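Local structure of SusD homolog (Bacteroides ovatus, 4F53) at residues G56-Y61 with E444-Y449; D64-T69 with W258-I263; G304-I309 with L457-A462. The protein probably binds mucin O-glycans at the cell surface as a SusD/RagB-family outer-membrane lipoprotein, handing glycans on for uptake. One frame throughout, in Å; residues are numbered along the deposited sequence.

In the fold
The contacts share the SusD/RagB family region of a chain whose regular structure is mostly helix. Contact 1, about 6 Å from the chain centre, joins the end of helix 44-58 to helix 442-452; contacts 2 and 3 lie about 20 and 18 Å out. Contact 3 is about 13 Å, centre to centre, from the other two, which are about 18 Å apart. Helix 44-58 leads through a short turn into strand 62-64, paired with strand 261-263 in contact 2, which is nested inside the loop contact 1 closes. Contact 3 follows contact 2 and alternates with contact 1 along the chain. Leu305 N probably bonds to Ile263 O, and Arg307 NH1 to Ala57 O, tying loops to the helical core.

Contact 1: G56-Y61 with E444-Y449; sequences GAFSGY and ESWTEY
At the C-terminal end of helix 44-58, the Schellman turn that closes the helix packs against helix 442-452, with Phe58 against the indole of Trp446, Ser59 CB against the helix backbone and Tyr61 reaching Ser445. The indole takes Phe58 CB over one face: this methylene lies 3.4 Å from the centroid of the five-membered ring of Trp446, almost on the ring normal, a CH-pi contact. The phenyl ring runs alongside the six-membered ring at an oblique 49°, with Phe58 CD2 3.6 Å from Trp446 CZ2. Trp446 CG stands anti to the backbone N (chi1 174°), which carries the indole along the Phe58 side chain, while its NE1 is bonded to the carbonyl of Ala475. Gly60, with positive phi, closes the Schellman motif, and Tyr61 then extends across to the second helix. Its OH comes 2.6 Å from Ser445 OG, a short hydroxyl-hydroxyl hydrogen bond, and also bonds to the carbonyl of Trp435 in helix 423-438. Between these two meetings Ser59 CB rests 3.9 Å from Ser445 CB and also touches Trp446 N, while Ser59 OG bonds to the carbonyl of Ala55.

Contact 2: D64-T69 with W258-I263; sequences DSNLGT and WSDARI
With OG lodged between its backbone N and carbonyl carbon (chi1 57°), Ser65 turns its hydroxyl onto the carbonyl O of Ser259, while Asn66, whose CG lies opposite its own N (chi1 179°), runs alongside Asp260. The two segments form the end of a small antiparallel sheet, strand 62-64 against 261-263, in which Asp64 and Ala261 are a non-hydrogen-bonded pair with side chains on the same face. Just beyond it, Ser65 N gives an almost straight bond of 2.8 Å to Asp260 O. Ser65 OG donates to Ser259 O at 2.8 Å, from above the carbonyl plane, and packs against Arg262 CG.

Asn66 ND2 donates to Asp260 OD1 at 3.0 Å; the acceptor lies close to the amide plane, but the carboxylate is met from above its own plane. The other end of the amide closes an Asx turn, Asn66 OD1 taking Gly68 N. A leucine here would probably leave Gly68 N without its turn partner and Asp260 OD1 without this donor. Asp260 OD2 is held by Gln48 of helix 44-58, and Asp64 OD2 pairs with Arg74. A water bridges the segments, donating to Asp64 OD1 at 2.6 Å and to Asp260 O at 2.8 Å.

Contact 3: G304-I309 with L457-A462; sequences GLRRGI and LMPMAA. With GOL (glycerol), chain F.
Two loop segments meet most closely at Gly308 and Met460, where successive amides of one segment bond to successive carbonyls of the other: Ala461 N to Arg307 O at 3.2 Å, and Ala462 N to Gly308 O at 2.8 Å. Gly308 has positive phi, and a CB there would run into Met460 CB, so the close approach depends on its lacking a side chain. Arg306 leans over the other loop with its chain bent at chi2 (74°). Its guanidinium lies between Ala461 CA on one face and the selenium of selenomethionine Met458 on the opposite face, and its NH2 donates edge-on to Pro459 O at 2.9 Å, while NH1 is taken by the carbonyl of Tyr406. A water accepts from Arg306 NE at 3.0 Å and donates to Arg307 O and Pro459 O, so one water links both segments.

Arg307 heads off at a wide angle to Arg306. NE forms a salt bridge with Asp266, which also accepts from Met458 N. NH2 makes a weak bond to Met458 O, and NH1 is shared between Ala57 O at the end of helix 44-58 and O3 of a glycerol 3.1 Å away. The methyl of selenomethionine Met460 packs obliquely at 3.5 Å from Arg307 NH1. The glycerol, probably from the crystallisation liquor, also bonds weakly through O1 to Leu457 O and is held by Tyr449. Most of the acceptors here are backbone carbonyls; the two arginines probably help hold loop 457-462 through the carbonyls of Met458 and Pro459, and Asp266 probably offsets much of the charge on buried Arg307.

Contact 1: G56-Y61 with E444-Y449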
loop_
_atom_site.group_PDB
_atom_site.type_symbol
_atom_site.label_atom_id
_atom_site.label_comp_id
_atom_site.label_asym_id
_atom_site.label_seq_id
_atom_site.Cartn_x
_atom_site.Cartn_y
_atom_site.Cartn_z
ATOM N N GLY A 56 -3.694 5.989 -1.770
ATOM C CA GLY A 56 -4.310 6.573 -0.585
ATOM C C GLY A 56 -5.818 6.579 -0.672
ATOM O O GLY A 56 -6.497 6.263 0.313
ATOM N N ALA A 57 -6.349 6.922 -1.868
ATOM C CA ALA A 57 -7.790 6.899 -2.156
ATOM C C ALA A 57 -8.352 5.460 -2.149
ATOM O O ALA A 57 -9.341 5.173 -1.469
ATOM C CB ALA A 57 -8.063 7.539 -3.523
ATOM N N PHE A 58 -7.725 4.577 -2.942
ATOM C CA PHE A 58 -8.183 3.209 -3.166
ATOM C C PHE A 58 -8.026 2.331 -1.917
ATOM O O PHE A 58 -8.835 1.420 -1.737
ATOM C CB PHE A 58 -7.483 2.583 -4.392
ATOM C CG PHE A 58 -7.740 3.244 -5.737
ATOM C CD1 PHE A 58 -8.878 4.014 -5.952
ATOM C CD2 PHE A 58 -6.865 3.054 -6.803
ATOM C CE1 PHE A 58 -9.123 4.609 -7.209
ATOM C CE2 PHE A 58 -7.113 3.645 -8.058
ATOM C CZ PHE A 58 -8.240 4.422 -8.251
ATOM N N SER A 59 -7.044 2.625 -1.047
ATOM C CA SER A 59 -6.844 1.878 0.209
ATOM C C SER A 59 -7.875 2.206 1.303
ATOM O O SER A 59 -7.980 1.464 2.279
ATOM C CB SER A 59 -5.466 2.160 0.791
ATOM O OG SER A 59 -5.354 3.546 1.059
ATOM N N GLY A 60 -8.543 3.342 1.176
ATOM C CA GLY A 60 -9.477 3.835 2.172
ATOM C C GLY A 60 -8.831 4.715 3.222
ATOM O O GLY A 60 -9.474 5.028 4.231
ATOM N N TYR A 61 -7.552 5.098 3.036
ATOM C CA TYR A 61 -6.821 5.917 4.041
ATOM C C TYR A 61 -6.953 7.435 3.840
ATOM O O TYR A 61 -6.959 8.176 4.816
ATOM C CB TYR A 61 -5.311 5.625 4.012
ATOM C CG TYR A 61 -4.846 4.265 4.495
ATOM C CD1 TYR A 61 -5.521 3.594 5.517
ATOM C CD2 TYR A 61 -3.652 3.715 4.035
ATOM C CE1 TYR A 61 -5.066 2.367 6.000
ATOM C CE2 TYR A 61 -3.210 2.473 4.485
ATOM C CZ TYR A 61 -3.908 1.818 5.487
ATOM O OH TYR A 61 -3.451 0.616 5.957
ATOM N N GLU A 444 -0.081 -1.199 -0.366
ATOM C CA GLU A 444 -0.243 -2.533 0.214
ATOM C C GLU A 444 -1.689 -2.751 0.643
ATOM O O GLU A 444 -2.233 -3.812 0.355
ATOM C CB GLU A 444 0.743 -2.777 1.402
ATOM C CG GLU A 444 0.805 -4.235 1.850
ATOM C CD GLU A 444 0.958 -5.339 0.800
ATOM O OE1 GLU A 444 1.607 -5.119 -0.252
ATOM O OE2 GLU A 444 0.431 -6.446 1.045
ATOM N N SER A 445 -2.293 -1.769 1.317
ATOM C CA SER A 445 -3.676 -1.885 1.826
ATOM C C SER A 445 -4.730 -1.917 0.709
ATOM O O SER A 445 -5.754 -2.569 0.895
ATOM C CB SER A 445 -3.998 -0.781 2.830
ATOM O OG SER A 445 -3.247 -1.085 3.990
ATOM N N TRP A 446 -4.475 -1.258 -0.434
ATOM C CA TRP A 446 -5.357 -1.343 -1.607
ATOM C C TRP A 446 -5.271 -2.792 -2.177
ATOM O O TRP A 446 -6.293 -3.435 -2.452
ATOM C CB TRP A 446 -4.997 -0.279 -2.692
ATOM C CG TRP A 446 -5.789 -0.427 -3.976
ATOM C CD1 TRP A 446 -7.107 -0.779 -4.091
ATOM C CD2 TRP A 446 -5.312 -0.217 -5.325
ATOM N NE1 TRP A 446 -7.483 -0.796 -5.419
ATOM C CE2 TRP A 446 -6.397 -0.486 -6.199
ATOM C CE3 TRP A 446 -4.062 0.149 -5.885
ATOM C CZ2 TRP A 446 -6.285 -0.368 -7.601
ATOM C CZ3 TRP A 446 -3.950 0.254 -7.272
ATOM C CH2 TRP A 446 -5.046 -0.006 -8.114
ATOM N N THR A 447 -4.056 -3.327 -2.286
ATOM C CA THR A 447 -3.860 -4.693 -2.783
ATOM C C THR A 447 -4.588 -5.702 -1.848
ATOM O O THR A 447 -5.243 -6.625 -2.322
ATOM C CB THR A 447 -2.353 -4.977 -2.905
ATOM O OG1 THR A 447 -1.787 -4.067 -3.857
ATOM C CG2 THR A 447 -2.063 -6.380 -3.315
ATOM N N GLU A 448 -4.496 -5.496 -0.540
ATOM C CA GLU A 448 -5.092 -6.415 0.436
ATOM C C GLU A 448 -6.616 -6.295 0.482
ATOM O O GLU A 448 -7.295 -7.292 0.709
ATOM C CB GLU A 448 -4.431 -6.225 1.826
ATOM C CG GLU A 448 -3.009 -6.806 1.793
ATOM C CD GLU A 448 -2.939 -8.298 1.483
ATOM O OE1 GLU A 448 -3.119 -9.083 2.436
ATOM O OE2 GLU A 448 -2.783 -8.687 0.299
ATOM N N TYR A 449 -7.143 -5.088 0.212
ATOM C CA TYR A 449 -8.579 -4.839 0.139
ATOM C C TYR A 449 -9.170 -5.617 -1.060
ATOM O O TYR A 449 -10.206 -6.297 -0.943
ATOM C CB TYR A 449 -8.863 -3.333 0.030
ATOM C CG TYR A 449 -10.312 -3.065 -0.266
ATOM C CD1 TYR A 449 -11.279 -3.201 0.726
ATOM C CD2 TYR A 449 -10.743 -2.804 -1.571
ATOM C CE1 TYR A 449 -12.630 -3.036 0.445
ATOM C CE2 TYR A 449 -12.096 -2.621 -1.861
ATOM C CZ TYR A 449 -13.035 -2.733 -0.846
ATOM O OH TYR A 449 -14.376 -2.579 -1.095
#

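Contact 2: D64-T69 with W258-I263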
loop_
_atom_site.group_PDB
_atom_site.type_symbol
_atom_site.label_atom_id
_atom_site.label_comp_id
_atom_site.label_asym_id
_atom_site.label_seq_id
_atom_site.Cartn_x
_atom_site.Cartn_y
_atom_site.Cartn_z
ATOM N N ASP A 64 -8.953 13.151 -0.671
ATOM C CA ASP A 64 -8.524 14.365 -1.369
ATOM C C ASP A 64 -9.392 15.534 -0.882
ATOM O O ASP A 64 -10.587 15.349 -0.634
ATOM C CB ASP A 64 -8.593 14.174 -2.891
ATOM C CG ASP A 64 -7.808 12.951 -3.408
ATOM O OD1 ASP A 64 -6.662 12.722 -2.918
ATOM O OD2 ASP A 64 -8.349 12.211 -4.296
ATOM N N SER A 65 -8.759 16.697 -0.637
ATOM C CA SER A 65 -9.396 17.903 -0.078
ATOM C C SER A 65 -8.964 19.172 -0.842
ATOM O O SER A 65 -8.843 20.241 -0.252
ATOM C CB SER A 65 -9.061 18.037 1.405
ATOM O OG SER A 65 -7.658 18.079 1.595
ATOM N N ASN A 66 -8.706 19.042 -2.141
ATOM C CA ASN A 66 -8.343 20.174 -2.974
ATOM C C ASN A 66 -9.652 20.876 -3.407
ATOM O O ASN A 66 -10.513 20.259 -4.048
ATOM C CB ASN A 66 -7.494 19.713 -4.170
ATOM C CG ASN A 66 -7.094 20.823 -5.104
ATOM O OD1 ASN A 66 -7.905 21.351 -5.847
ATOM N ND2 ASN A 66 -5.834 21.190 -5.098
ATOM N N LEU A 67 -9.802 22.151 -3.029
ATOM C CA LEU A 67 -11.023 22.923 -3.289
ATOM C C LEU A 67 -10.968 23.700 -4.619
ATOM O O LEU A 67 -11.904 24.428 -4.932
ATOM C CB LEU A 67 -11.297 23.891 -2.112
ATOM C CG LEU A 67 -11.193 23.314 -0.688
ATOM C CD1 LEU A 67 -11.363 24.405 0.366
ATOM C CD2 LEU A 67 -12.163 22.155 -0.469
ATOM N N GLY A 68 -9.902 23.510 -5.394
ATOM C CA GLY A 68 -9.719 24.172 -6.679
ATOM C C GLY A 68 -10.507 23.571 -7.834
ATOM O O GLY A 68 -11.214 22.561 -7.682
ATOM N N THR A 69 -10.358 24.201 -9.008
ATOM C CA THR A 69 -10.995 23.802 -10.271
ATOM C C THR A 69 -9.954 23.322 -11.308
ATOM O O THR A 69 -10.336 22.950 -12.417
ATOM C CB THR A 69 -11.823 24.986 -10.843
ATOM O OG1 THR A 69 -11.038 26.191 -10.790
ATOM C CG2 THR A 69 -13.166 25.165 -10.126
ATOM N N TRP A 258 0.134 21.901 1.841
ATOM C CA TRP A 258 -0.782 22.186 0.727
ATOM C C TRP A 258 -2.238 21.937 1.052
ATOM O O TRP A 258 -3.093 22.514 0.386
ATOM C CB TRP A 258 -0.411 21.369 -0.507
ATOM C CG TRP A 258 1.021 21.478 -0.936
ATOM C CD1 TRP A 258 1.869 22.530 -0.734
ATOM C CD2 TRP A 258 1.726 20.548 -1.763
ATOM N NE1 TRP A 258 3.092 22.269 -1.306
ATOM C CE2 TRP A 258 3.028 21.066 -1.961
ATOM C CE3 TRP A 258 1.399 19.304 -2.322
ATOM C CZ2 TRP A 258 3.993 20.392 -2.717
ATOM C CZ3 TRP A 258 2.361 18.634 -3.055
ATOM C CH2 TRP A 258 3.639 19.178 -3.250
ATOM N N SER A 259 -2.534 21.054 2.031
ATOM C CA SER A 259 -3.899 20.676 2.420
ATOM C C SER A 259 -4.676 20.086 1.212
ATOM O O SER A 259 -5.890 20.257 1.100
ATOM C CB SER A 259 -4.646 21.849 3.062
ATOM O OG SER A 259 -4.062 22.195 4.305
ATOM N N ASP A 260 -3.959 19.361 0.330
ATOM C CA ASP A 260 -4.516 18.648 -0.818
ATOM C C ASP A 260 -5.157 17.349 -0.367
ATOM O O ASP A 260 -5.978 16.784 -1.109
ATOM C CB ASP A 260 -3.423 18.325 -1.865
ATOM C CG ASP A 260 -3.088 19.440 -2.831
ATOM O OD1 ASP A 260 -3.904 20.377 -2.962
ATOM O OD2 ASP A 260 -2.017 19.367 -3.466
ATOM N N ALA A 261 -4.755 16.864 0.832
ATOM C CA ALA A 261 -5.216 15.599 1.405
ATOM C C ALA A 261 -5.656 15.745 2.865
ATOM O O ALA A 261 -5.127 16.569 3.611
ATOM C CB ALA A 261 -4.100 14.560 1.316
ATOM N N ARG A 262 -6.632 14.923 3.261
ATOM C CA ARG A 262 -7.109 14.831 4.644
ATOM C C ARG A 262 -7.273 13.358 4.983
ATOM O O ARG A 262 -7.232 12.519 4.082
ATOM C CB ARG A 262 -8.427 15.624 4.854
ATOM C CG ARG A 262 -8.218 17.155 4.932
ATOM C CD ARG A 262 -7.397 17.510 6.159
ATOM N NE ARG A 262 -7.107 18.933 6.304
ATOM C CZ ARG A 262 -5.980 19.518 5.906
ATOM N NH1 ARG A 262 -5.064 18.826 5.241
ATOM N NH2 ARG A 262 -5.774 20.806 6.141
ATOM N N ILE A 263 -7.428 13.028 6.268
ATOM C CA ILE A 263 -7.673 11.632 6.687
ATOM C C ILE A 263 -9.072 11.248 6.181
ATOM O O ILE A 263 -9.979 12.093 6.184
ATOM C CB ILE A 263 -7.539 11.498 8.238
ATOM C CG1 ILE A 263 -6.117 11.857 8.718
ATOM C CG2 ILE A 263 -7.979 10.103 8.778
ATOM C CD1 ILE A 263 -4.962 10.985 8.169
HETATM O O HOH W 1 -4.863 14.560 -2.331
#

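Contact 3: G304-I309 with L457-A462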
loop_
_atom_site.group_PDB
_atom_site.type_symbol
_atom_site.label_atom_id
_atom_site.label_comp_id
_atom_site.label_asym_id
_atom_site.label_seq_id
_atom_site.Cartn_x
_atom_site.Cartn_y
_atom_site.Cartn_z
ATOM N N GLY A 304 -12.647 12.283 9.721
ATOM C CA GLY A 304 -12.083 12.371 8.389
ATOM C C GLY A 304 -13.046 12.937 7.379
ATOM O O GLY A 304 -14.200 13.244 7.694
ATOM N N LEU A 305 -12.567 13.084 6.157
ATOM C CA LEU A 305 -13.377 13.580 5.058
ATOM C C LEU A 305 -13.795 12.383 4.166
ATOM O O LEU A 305 -13.067 11.395 4.059
ATOM C CB LEU A 305 -12.529 14.615 4.286
ATOM C CG LEU A 305 -13.132 15.339 3.095
ATOM C CD1 LEU A 305 -14.260 16.269 3.524
ATOM C CD2 LEU A 305 -12.061 16.109 2.370
ATOM N N ARG A 306 -14.981 12.463 3.562
ATOM C CA ARG A 306 -15.478 11.429 2.679
ATOM C C ARG A 306 -14.566 11.318 1.438
ATOM O O ARG A 306 -14.182 12.346 0.856
ATOM C CB ARG A 306 -16.930 11.751 2.264
ATOM C CG ARG A 306 -17.625 10.672 1.429
ATOM C CD ARG A 306 -18.017 9.452 2.257
ATOM N NE ARG A 306 -18.567 8.398 1.407
ATOM C CZ ARG A 306 -19.855 8.265 1.123
ATOM N NH1 ARG A 306 -20.749 9.100 1.645
ATOM N NH2 ARG A 306 -20.261 7.310 0.306
ATOM N N ARG A 307 -14.184 10.079 1.077
ATOM C CA ARG A 307 -13.377 9.836 -0.125
ATOM C C ARG A 307 -14.289 9.869 -1.344
ATOM O O ARG A 307 -15.458 9.479 -1.237
ATOM C CB ARG A 307 -12.645 8.488 -0.056
ATOM C CG ARG A 307 -11.609 8.352 1.052
ATOM C CD ARG A 307 -11.048 6.931 1.099
ATOM N NE ARG A 307 -12.116 5.989 1.454
ATOM C CZ ARG A 307 -12.636 5.090 0.634
ATOM N NH1 ARG A 307 -12.099 4.885 -0.563
ATOM N NH2 ARG A 307 -13.668 4.356 1.019
ATOM N N GLY A 308 -13.756 10.302 -2.484
ATOM C CA GLY A 308 -14.512 10.328 -3.723
ATOM C C GLY A 308 -15.474 11.484 -3.902
ATOM O O GLY A 308 -16.425 11.365 -4.676
ATOM N N ILE A 309 -15.243 12.609 -3.213
ATOM C CA ILE A 309 -16.057 13.821 -3.426
ATOM C C ILE A 309 -15.630 14.385 -4.794
ATOM O O ILE A 309 -14.433 14.479 -5.063
ATOM C CB ILE A 309 -15.914 14.858 -2.276
ATOM C CG1 ILE A 309 -16.438 14.295 -0.928
ATOM C CG2 ILE A 309 -16.598 16.189 -2.655
ATOM C CD1 ILE A 309 -16.013 15.121 0.327
ATOM N N LEU A 457 -15.259 -0.793 3.228
ATOM C CA LEU A 457 -15.103 0.640 3.014
ATOM C C LEU A 457 -16.390 1.240 2.461
ATOM O O LEU A 457 -17.233 0.524 1.902
ATOM C CB LEU A 457 -13.947 0.926 2.013
ATOM C CG LEU A 457 -12.518 0.508 2.399
ATOM C CD1 LEU A 457 -11.594 0.665 1.206
ATOM C CD2 LEU A 457 -12.025 1.302 3.611
HETATM N N MSE A 458 -16.554 2.556 2.624
HETATM C CA MSE A 458 -17.692 3.241 2.032
HETATM C C MSE A 458 -17.452 3.371 0.529
HETATM O O MSE A 458 -16.295 3.506 0.115
HETATM C CB MSE A 458 -17.885 4.622 2.670
HETATM C CG MSE A 458 -18.718 4.556 3.923
HETATM SE SE MSE A 458 -18.905 6.263 4.834
HETATM C CE MSE A 458 -17.128 6.423 5.592
ATOM N N PRO A 459 -18.480 3.329 -0.334
ATOM C CA PRO A 459 -18.204 3.586 -1.748
ATOM C C PRO A 459 -17.830 5.065 -1.948
ATOM O O PRO A 459 -18.135 5.915 -1.085
ATOM C CB PRO A 459 -19.525 3.228 -2.421
ATOM C CG PRO A 459 -20.558 3.539 -1.390
ATOM C CD PRO A 459 -19.934 3.178 -0.079
HETATM N N MSE A 460 -17.180 5.381 -3.069
HETATM C CA MSE A 460 -16.842 6.764 -3.429
HETATM C C MSE A 460 -18.100 7.610 -3.496
HETATM O O MSE A 460 -19.100 7.134 -4.009
HETATM C CB MSE A 460 -16.070 6.814 -4.764
HETATM C CG MSE A 460 -14.751 6.072 -4.699
HETATM SE SE MSE A 460 -13.530 6.711 -3.335
HETATM C CE MSE A 460 -11.933 5.675 -3.934
ATOM N N ALA A 461 -18.074 8.845 -2.932
ATOM C CA ALA A 461 -19.232 9.748 -2.910
ATOM C C ALA A 461 -19.783 10.014 -4.336
ATOM O O ALA A 461 -20.994 10.048 -4.541
ATOM C CB ALA A 461 -18.861 11.060 -2.248
ATOM N N ALA A 462 -18.870 10.167 -5.305
ATOM C CA ALA A 462 -19.145 10.384 -6.712
ATOM C C ALA A 462 -18.349 9.388 -7.561
ATOM O O ALA A 462 -17.121 9.374 -7.537
ATOM C CB ALA A 462 -18.800 11.811 -7.105
HETATM C C1 GOL F . -16.442 0.294 -2.151
HETATM O O1 GOL F . -17.178 0.172 -0.925
HETATM C C2 GOL F . -14.990 0.671 -1.953
HETATM O O2 GOL F . -14.158 -0.208 -2.714
HETATM C C3 GOL F . -14.710 2.098 -2.369
HETATM O O3 GOL F . -13.408 2.491 -1.940
HETATM O O HOH W 2 -16.012 7.355 0.350
#